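Local coordinates for protein Stk_08120 (Sulfolobus tokodaii str. 7, PDB 2EJX) that probably acts as a fatty acid carrier, as a member of a thermoacidophile-specific family with a Bet v 1-like fold, at residues F29-I34 and E47-E52; G64-G69 and V73-D78. All blocks are in the same frame, centred on the assembly; numbering follows the deposited sequence.

Interaction 1 of 2, residues F29-I34 and E47-E52; sequences FTIPQI and EIFEAE
Ile31 turns CG1 anti to its carbonyl carbon (chi1 -56°), which leaves CG2 anti to the backbone N, while Phe49 sets its ring between its own backbone N and carbonyl carbon (chi1 76°); the two side chains then meet from opposite directions. The ring presents a face to the isoleucine. CG1 of Ile31 sits 3.9 Å from the centroid of the Phe49 ring and 15° off the ring normal, a CH-pi contact displaced a little toward the rim on the side of CE1 and CZ. From there the ethyl arm runs on to its terminal methyl, and Ile31 CD1 rests 3.8 Å from Phe49 CZ. The CG2 branch lies near both Phe49 CE1 and the methyl of Ala51, with Ile31 CG2 4.1 Å from Ala51 CB, so one isoleucine spans two residues that point from the same face of strand 48-55. The contact is one of those between helix 27-34 and the antiparallel sheet, consistent with the helix-grip fold of the Bet v 1-like clan, in which short helices and a long C-terminal helix lie against a curved sheet. No hydrogen bond crosses between 29-34 and 47-52. All three touching residues are buried, and other apolar groups extend the patch: Ile41 packs on both Ile31 and Ala51, while Ile75 and Tyr77 of strand 72-79 lie against Phe49.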
ATOM      1  N   PHE A  29       0.159  -5.509  -5.322  1.00 24.79           N
ATOM      2  CA  PHE A  29      -1.000  -5.536  -4.427  1.00 24.85           C
ATOM      3  C   PHE A  29      -1.218  -4.180  -3.791  1.00 24.23           C
ATOM      4  O   PHE A  29      -2.259  -3.493  -4.018  1.00 26.04           O
ATOM      5  CB  PHE A  29      -0.839  -6.620  -3.328  1.00 24.40           C
ATOM      6  CG  PHE A  29      -1.948  -6.604  -2.296  1.00 23.56           C
ATOM      7  CD1 PHE A  29      -3.227  -7.147  -2.610  1.00 26.77           C
ATOM      8  CD2 PHE A  29      -1.756  -6.050  -1.043  1.00 25.15           C
ATOM      9  CE1 PHE A  29      -4.287  -7.111  -1.677  1.00 25.02           C
ATOM     10  CE2 PHE A  29      -2.816  -6.004  -0.073  1.00 23.63           C
ATOM     11  CZ  PHE A  29      -4.088  -6.557  -0.380  1.00 24.22           C
ATOM     12  N   THR A  30      -0.177  -3.755  -3.071  1.00 25.23           N
ATOM     13  CA  THR A  30      -0.254  -2.669  -2.091  1.00 24.13           C
ATOM     14  C   THR A  30      -0.515  -1.305  -2.737  1.00 24.07           C
ATOM     15  O   THR A  30      -1.317  -0.529  -2.219  1.00 23.62           O
ATOM     16  CB  THR A  30       1.011  -2.656  -1.239  1.00 25.23           C
ATOM     17  OG1 THR A  30       1.110  -3.908  -0.535  1.00 23.66           O
ATOM     18  CG2 THR A  30       1.010  -1.502  -0.228  1.00 23.76           C
ATOM     19  N   ILE A  31       0.151  -1.007  -3.853  1.00 24.67           N
ATOM     20  CA  ILE A  31       0.043   0.324  -4.458  1.00 24.69           C
ATOM     21  C   ILE A  31      -1.356   0.597  -5.040  1.00 25.32           C
ATOM     22  O   ILE A  31      -1.939   1.623  -4.726  1.00 25.25           O
ATOM     23  CB  ILE A  31       1.230   0.619  -5.482  1.00 24.25           C
ATOM     24  CG1 ILE A  31       2.588   0.459  -4.793  1.00 26.69           C
ATOM     25  CG2 ILE A  31       1.122   1.973  -6.102  1.00 22.48           C
ATOM     26  CD1 ILE A  31       2.835   1.386  -3.667  1.00 27.02           C
ATOM     27  N   PRO A  32      -1.913  -0.312  -5.890  1.00 25.65           N
ATOM     28  CA  PRO A  32      -3.279  -0.078  -6.360  1.00 26.26           C
ATOM     29  C   PRO A  32      -4.318  -0.057  -5.229  1.00 25.80           C
ATOM     30  O   PRO A  32      -5.311   0.674  -5.310  1.00 26.45           O
ATOM     31  CB  PRO A  32      -3.523  -1.260  -7.307  1.00 27.74           C
ATOM     32  CG  PRO A  32      -2.102  -1.670  -7.720  1.00 26.58           C
ATOM     33  CD  PRO A  32      -1.344  -1.532  -6.491  1.00 25.30           C
ATOM     34  N   GLN A  33      -4.065  -0.802  -4.169  1.00 25.71           N
ATOM     35  CA  GLN A  33      -5.004  -0.840  -3.019  1.00 25.18           C
ATOM     36  C   GLN A  33      -5.060   0.450  -2.221  1.00 26.33           C
ATOM     37  O   GLN A  33      -6.123   0.764  -1.663  1.00 25.64           O
ATOM     38  CB  GLN A  33      -4.705  -1.994  -2.062  1.00 25.64           C
ATOM     39  CG  GLN A  33      -5.050  -3.390  -2.572  1.00 27.25           C
ATOM     40  CD  GLN A  33      -6.546  -3.699  -2.609  1.00 28.28           C
ATOM     41  OE1 GLN A  33      -6.979  -4.751  -3.142  1.00 33.66           O
ATOM     42  NE2 GLN A  33      -7.333  -2.816  -2.062  1.00 23.44           N
ATOM     43  N   ILE A  34      -3.916   1.159  -2.151  1.00 24.61           N
ATOM     44  CA  ILE A  34      -3.767   2.307  -1.224  1.00 25.34           C
ATOM     45  C   ILE A  34      -3.666   3.666  -1.900  1.00 24.25           C
ATOM     46  O   ILE A  34      -4.309   4.635  -1.479  1.00 23.51           O
ATOM     47  CB  ILE A  34      -2.578   2.072  -0.227  1.00 26.24           C
ATOM     48  CG1 ILE A  34      -2.907   0.903   0.733  1.00 24.11           C
ATOM     49  CG2 ILE A  34      -2.306   3.333   0.646  1.00 25.70           C
ATOM     50  CD1 ILE A  34      -1.692   0.305   1.354  1.00 24.26           C
ATOM     51  N   GLU A  47      10.764  -6.463  -6.438  1.00 43.23           N
ATOM     52  CA  GLU A  47      10.855  -5.419  -5.445  1.00 41.25           C
ATOM     53  C   GLU A  47      10.785  -4.006  -6.026  1.00 38.84           C
ATOM     54  O   GLU A  47      11.023  -3.069  -5.296  1.00 39.38           O
ATOM     55  CB  GLU A  47      12.100  -5.597  -4.584  1.00 40.85           C
ATOM     56  CG  GLU A  47      12.146  -6.964  -3.899  1.00 43.71           C
ATOM     57  CD  GLU A  47      12.952  -6.954  -2.625  1.00 47.72           C
ATOM     58  OE1 GLU A  47      14.194  -6.846  -2.712  1.00 50.17           O
ATOM     59  OE2 GLU A  47      12.349  -7.063  -1.532  1.00 49.26           O
ATOM     60  N   ILE A  48      10.493  -3.871  -7.323  1.00 35.91           N
ATOM     61  CA  ILE A  48      10.411  -2.552  -7.966  1.00 35.11           C
ATOM     62  C   ILE A  48       9.082  -2.345  -8.651  1.00 33.81           C
ATOM     63  O   ILE A  48       8.524  -3.276  -9.220  1.00 34.71           O
ATOM     64  CB  ILE A  48      11.547  -2.327  -9.021  1.00 35.46           C
ATOM     65  CG1 ILE A  48      12.889  -2.781  -8.483  1.00 34.90           C
ATOM     66  CG2 ILE A  48      11.626  -0.858  -9.417  1.00 35.86           C
ATOM     67  CD1 ILE A  48      13.935  -2.935  -9.569  1.00 40.97           C
ATOM     68  N   PHE A  49       8.575  -1.111  -8.629  1.00 31.45           N
ATOM     69  CA  PHE A  49       7.354  -0.830  -9.315  1.00 30.21           C
ATOM     70  C   PHE A  49       7.353   0.561  -9.924  1.00 30.32           C
ATOM     71  O   PHE A  49       8.059   1.453  -9.460  1.00 29.56           O
ATOM     72  CB  PHE A  49       6.174  -0.953  -8.331  1.00 30.25           C
ATOM     73  CG  PHE A  49       6.063   0.198  -7.400  1.00 25.56           C
ATOM     74  CD1 PHE A  49       5.232   1.279  -7.728  1.00 24.54           C
ATOM     75  CD2 PHE A  49       6.782   0.215  -6.212  1.00 25.52           C
ATOM     76  CE1 PHE A  49       5.112   2.351  -6.891  1.00 25.76           C
ATOM     77  CE2 PHE A  49       6.683   1.295  -5.355  1.00 26.34           C
ATOM     78  CZ  PHE A  49       5.848   2.369  -5.699  1.00 26.96           C
ATOM     79  N   GLU A  50       6.548   0.703 -10.960  1.00 30.57           N
ATOM     80  CA  GLU A  50       6.155   2.005 -11.491  1.00 31.81           C
ATOM     81  C   GLU A  50       4.646   1.987 -11.635  1.00 31.82           C
ATOM     82  O   GLU A  50       4.052   1.011 -12.143  1.00 33.01           O
ATOM     83  CB  GLU A  50       6.794   2.231 -12.873  1.00 33.29           C
ATOM     84  CG  GLU A  50       8.287   2.048 -12.880  1.00 35.71           C
ATOM     85  CD  GLU A  50       8.856   1.710 -14.255  1.00 42.60           C
ATOM     86  OE1 GLU A  50       8.302   2.183 -15.275  1.00 42.80           O
ATOM     87  OE2 GLU A  50       9.857   0.946 -14.305  1.00 45.27           O
ATOM     88  N   ALA A  51       4.010   3.081 -11.235  1.00 30.46           N
ATOM     89  CA  ALA A  51       2.583   3.172 -11.365  1.00 29.03           C
ATOM     90  C   ALA A  51       2.146   4.586 -11.772  1.00 28.74           C
ATOM     91  O   ALA A  51       2.894   5.546 -11.611  1.00 27.97           O
ATOM     92  CB  ALA A  51       1.910   2.772 -10.037  1.00 28.58           C
ATOM     93  N   GLU A  52       0.943   4.658 -12.317  1.00 28.30           N
ATOM     94  CA  GLU A  52       0.321   5.905 -12.728  1.00 29.53           C
ATOM     95  C   GLU A  52      -1.062   5.960 -12.134  1.00 27.98           C
ATOM     96  O   GLU A  52      -1.808   4.982 -12.142  1.00 26.56           O
ATOM     97  CB  GLU A  52       0.232   5.980 -14.270  1.00 29.64           C
ATOM     98  CG  GLU A  52       1.627   6.266 -14.918  1.00 33.31           C
ATOM     99  CD  GLU A  52       1.592   6.429 -16.452  1.00 35.30           C
ATOM    100  OE1 GLU A  52       0.616   6.992 -16.995  1.00 44.36           O
ATOM    101  OE2 GLU A  52       2.548   5.974 -17.113  1.00 40.62           O
TER

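Interaction 2 of 2, residues G64-G69 and V73-D78; sequences GRVYKG and VRIIYD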
ATOM      1  N   GLY A  64       9.089   3.158  -7.297  1.00 25.86           N
ATOM      2  CA  GLY A  64       9.716   2.963  -6.016  1.00 25.06           C
ATOM      3  C   GLY A  64      10.207   1.527  -5.797  1.00 25.16           C
ATOM      4  O   GLY A  64      10.195   0.726  -6.721  1.00 24.72           O
ATOM      5  N   ARG A  65      10.604   1.247  -4.566  1.00 26.19           N
ATOM      6  CA  ARG A  65      11.280  -0.008  -4.183  1.00 27.91           C
ATOM      7  C   ARG A  65      10.793  -0.474  -2.829  1.00 28.10           C
ATOM      8  O   ARG A  65      10.555   0.321  -1.946  1.00 28.43           O
ATOM      9  CB  ARG A  65      12.812   0.193  -4.138  1.00 29.01           C
ATOM     10  CG  ARG A  65      13.645  -1.087  -3.805  1.00 31.26           C
ATOM     11  CD  ARG A  65      14.967  -1.144  -4.597  1.00 40.32           C
ATOM     12  NE  ARG A  65      15.269  -2.549  -4.895  1.00 45.73           N
ATOM     13  CZ  ARG A  65      15.918  -2.985  -5.972  1.00 49.66           C
ATOM     14  NH1 ARG A  65      16.362  -2.134  -6.889  1.00 50.69           N
ATOM     15  NH2 ARG A  65      16.120  -4.292  -6.130  1.00 51.72           N
ATOM     16  N   VAL A  66      10.664  -1.792  -2.676  1.00 28.37           N
ATOM     17  CA  VAL A  66      10.203  -2.419  -1.448  1.00 28.04           C
ATOM     18  C   VAL A  66      11.390  -3.035  -0.709  1.00 29.41           C
ATOM     19  O   VAL A  66      12.260  -3.697  -1.324  1.00 29.63           O
ATOM     20  CB  VAL A  66       9.195  -3.539  -1.767  1.00 27.06           C
ATOM     21  CG1 VAL A  66       8.771  -4.256  -0.480  1.00 28.86           C
ATOM     22  CG2 VAL A  66       8.000  -2.994  -2.528  1.00 28.20           C
ATOM     23  N   TYR A  67      11.457  -2.771   0.590  1.00 29.58           N
ATOM     24  CA  TYR A  67      12.455  -3.343   1.446  1.00 30.97           C
ATOM     25  C   TYR A  67      11.716  -4.114   2.525  1.00 32.54           C
ATOM     26  O   TYR A  67      10.776  -3.599   3.149  1.00 31.72           O
ATOM     27  CB  TYR A  67      13.323  -2.261   2.067  1.00 32.12           C
ATOM     28  CG  TYR A  67      14.020  -1.406   1.025  1.00 31.78           C
ATOM     29  CD1 TYR A  67      15.289  -1.769   0.539  1.00 35.14           C
ATOM     30  CD2 TYR A  67      13.401  -0.263   0.488  1.00 31.37           C
ATOM     31  CE1 TYR A  67      15.945  -1.005  -0.427  1.00 35.25           C
ATOM     32  CE2 TYR A  67      14.057   0.524  -0.483  1.00 34.78           C
ATOM     33  CZ  TYR A  67      15.337   0.138  -0.926  1.00 36.42           C
ATOM     34  OH  TYR A  67      16.003   0.865  -1.894  1.00 34.61           O
ATOM     35  N   LYS A  68      12.122  -5.368   2.688  1.00 33.16           N
ATOM     36  CA  LYS A  68      11.581  -6.253   3.706  1.00 34.12           C
ATOM     37  C   LYS A  68      12.479  -6.303   4.940  1.00 34.36           C
ATOM     38  O   LYS A  68      13.715  -6.374   4.834  1.00 36.40           O
ATOM     39  CB  LYS A  68      11.347  -7.653   3.096  1.00 34.62           C
ATOM     40  CG  LYS A  68      10.488  -7.641   1.829  1.00 34.63           C
ATOM     41  CD  LYS A  68      10.110  -9.052   1.397  1.00 34.87           C
ATOM     42  CE  LYS A  68       9.405  -9.127   0.027  1.00 36.51           C
ATOM     43  NZ  LYS A  68      10.204  -9.047  -1.230  1.00 34.75           N
ATOM     44  N   GLY A  69      11.869  -6.251   6.118  1.00 33.65           N
ATOM     45  CA  GLY A  69      12.592  -6.334   7.365  1.00 32.93           C
ATOM     46  C   GLY A  69      11.922  -7.289   8.320  1.00 32.46           C
ATOM     47  O   GLY A  69      10.943  -7.941   7.980  1.00 32.27           O
ATOM     48  N   VAL A  73       7.452  -4.012   6.266  1.00 29.55           N
ATOM     49  CA  VAL A  73       7.619  -3.812   4.827  1.00 28.36           C
ATOM     50  C   VAL A  73       7.722  -2.290   4.655  1.00 28.91           C
ATOM     51  O   VAL A  73       6.884  -1.573   5.141  1.00 26.79           O
ATOM     52  CB  VAL A  73       6.395  -4.302   4.034  1.00 29.54           C
ATOM     53  CG1 VAL A  73       6.581  -4.023   2.561  1.00 27.33           C
ATOM     54  CG2 VAL A  73       6.146  -5.811   4.240  1.00 28.36           C
ATOM     55  N   ARG A  74       8.745  -1.813   3.950  1.00 29.16           N
ATOM     56  CA  ARG A  74       8.961  -0.389   3.793  1.00 30.64           C
ATOM     57  C   ARG A  74       9.038  -0.127   2.291  1.00 29.05           C
ATOM     58  O   ARG A  74       9.867  -0.708   1.598  1.00 30.20           O
ATOM     59  CB  ARG A  74      10.275  -0.038   4.508  1.00 31.36           C
ATOM     60  CG  ARG A  74      10.430   1.384   4.908  1.00 33.67           C
ATOM     61  CD  ARG A  74      11.707   1.614   5.748  1.00 33.89           C
ATOM     62  NE  ARG A  74      11.557   1.034   7.095  1.00 40.71           N
ATOM     63  CZ  ARG A  74      12.281   1.387   8.163  1.00 44.98           C
ATOM     64  NH1 ARG A  74      13.203   2.344   8.063  1.00 45.09           N
ATOM     65  NH2 ARG A  74      12.071   0.802   9.344  1.00 43.93           N
ATOM     66  N   ILE A  75       8.142   0.695   1.762  1.00 28.22           N
ATOM     67  CA  ILE A  75       8.111   0.989   0.318  1.00 28.29           C
ATOM     68  C   ILE A  75       8.523   2.449   0.149  1.00 28.74           C
ATOM     69  O   ILE A  75       7.818   3.367   0.583  1.00 29.53           O
ATOM     70  CB  ILE A  75       6.729   0.722  -0.311  1.00 28.00           C
ATOM     71  CG1 ILE A  75       6.310  -0.735  -0.038  1.00 29.38           C
ATOM     72  CG2 ILE A  75       6.747   0.991  -1.825  1.00 28.23           C
ATOM     73  CD1 ILE A  75       5.018  -1.211  -0.714  1.00 27.87           C
ATOM     74  N   ILE A  76       9.690   2.649  -0.446  1.00 28.13           N
ATOM     75  CA  ILE A  76      10.209   4.008  -0.673  1.00 27.52           C
ATOM     76  C   ILE A  76       9.855   4.430  -2.084  1.00 26.49           C
ATOM     77  O   ILE A  76      10.101   3.699  -3.039  1.00 26.29           O
ATOM     78  CB  ILE A  76      11.720   4.021  -0.417  1.00 26.86           C
ATOM     79  CG1 ILE A  76      11.948   3.568   1.031  1.00 27.59           C
ATOM     80  CG2 ILE A  76      12.293   5.403  -0.665  1.00 27.00           C
ATOM     81  CD1 ILE A  76      13.408   3.542   1.484  1.00 34.68           C
ATOM     82  N   TYR A  77       9.220   5.596  -2.241  1.00 25.79           N
ATOM     83  CA  TYR A  77       8.756   5.963  -3.571  1.00 25.61           C
ATOM     84  C   TYR A  77       9.053   7.436  -3.902  1.00 25.71           C
ATOM     85  O   TYR A  77       9.263   8.232  -2.981  1.00 26.71           O
ATOM     86  CB  TYR A  77       7.260   5.701  -3.715  1.00 24.55           C
ATOM     87  CG  TYR A  77       6.411   6.563  -2.801  1.00 25.31           C
ATOM     88  CD1 TYR A  77       6.000   7.846  -3.202  1.00 22.17           C
ATOM     89  CD2 TYR A  77       6.023   6.105  -1.512  1.00 24.42           C
ATOM     90  CE1 TYR A  77       5.215   8.650  -2.367  1.00 23.82           C
ATOM     91  CE2 TYR A  77       5.242   6.914  -0.684  1.00 23.73           C
ATOM     92  CZ  TYR A  77       4.864   8.174  -1.129  1.00 22.21           C
ATOM     93  OH  TYR A  77       4.105   8.936  -0.311  1.00 26.54           O
ATOM     94  N   ASP A  78       9.072   7.746  -5.202  1.00 27.43           N
ATOM     95  CA  ASP A  78       9.148   9.129  -5.726  1.00 28.14           C
ATOM     96  C   ASP A  78       8.127   9.352  -6.788  1.00 28.72           C
ATOM     97  O   ASP A  78       7.845   8.478  -7.566  1.00 28.89           O
ATOM     98  CB  ASP A  78      10.558   9.457  -6.295  1.00 28.32           C
ATOM     99  CG  ASP A  78      10.981   8.542  -7.461  1.00 29.05           C
ATOM    100  OD1 ASP A  78      11.673   7.525  -7.182  1.00 30.07           O
ATOM    101  OD2 ASP A  78      10.646   8.827  -8.647  1.00 30.66           O
TER
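Arg74 O is approached by three groups from the neighbouring strand. Tyr67 N gives Arg74 O a nearly straight hydrogen bond of 2.8 Å. A weaker CA-H contact puts Val66 CA 3.5 Å from Arg74 O. The ring of Tyr67 turns an edge to the same oxygen, with Tyr67 CD2 3.7 Å from Arg74 O. The return bond, Arg74 N to Tyr67 O, completes one hydrogen-bonded pair of the antiparallel hairpin formed by strands 58-69 and 72-79; Arg65 and Ile76 form the other. Arg65 O likewise takes both Ile76 N, at 2.9 Å, and the CA-H of Ile75. Between these pairs Val66 and Ile75 face each other without backbone bonds. Their side chains run side by side, with Val66 CG2 3.8 Å from Ile75 CG1, while the other methyl, Val66 CG1, reaches diagonally to Val73 CG1 at 3.8 Å. On the reverse face Tyr67 directs CG anti to its carbonyl carbon (chi1 -58°), which brings its ring across to Ile76, CE2 lying 3.7 Å from Ile76 CD1. Arg65 and Arg74, on this same face, carry their charges off to salt bridges with Glu45 and Glu72. Register here rests on main-chain bonds, which ask little of side-chain identity; the side chains instead set the Val66 face as the buried one and leave Tyr67 and Ile76 to solvent.

Interaction 1 is wholly buried and made of apolar side chains alone, joining helix 27-34 to strand 48-55; interaction 2 is strand pairing, carried first by backbone hydrogen bonds, with apolar contacts on both faces, and only partly buried. Both reach the same sheet, in which strands 48-55 and 58-69 are neighbours: Glu47 O and Val66 N make a probable hydrogen bond, and Glu47 OE2 forms a salt bridge with Lys68 NZ. Their apolar faces join where Phe49 CE2 comes within 3.5 Å of Ile75 CG2. The Val66 side of the hairpin therefore continues the interior to which interaction 1 belongs, whereas the side bearing Tyr67 and Ile76 faces solvent.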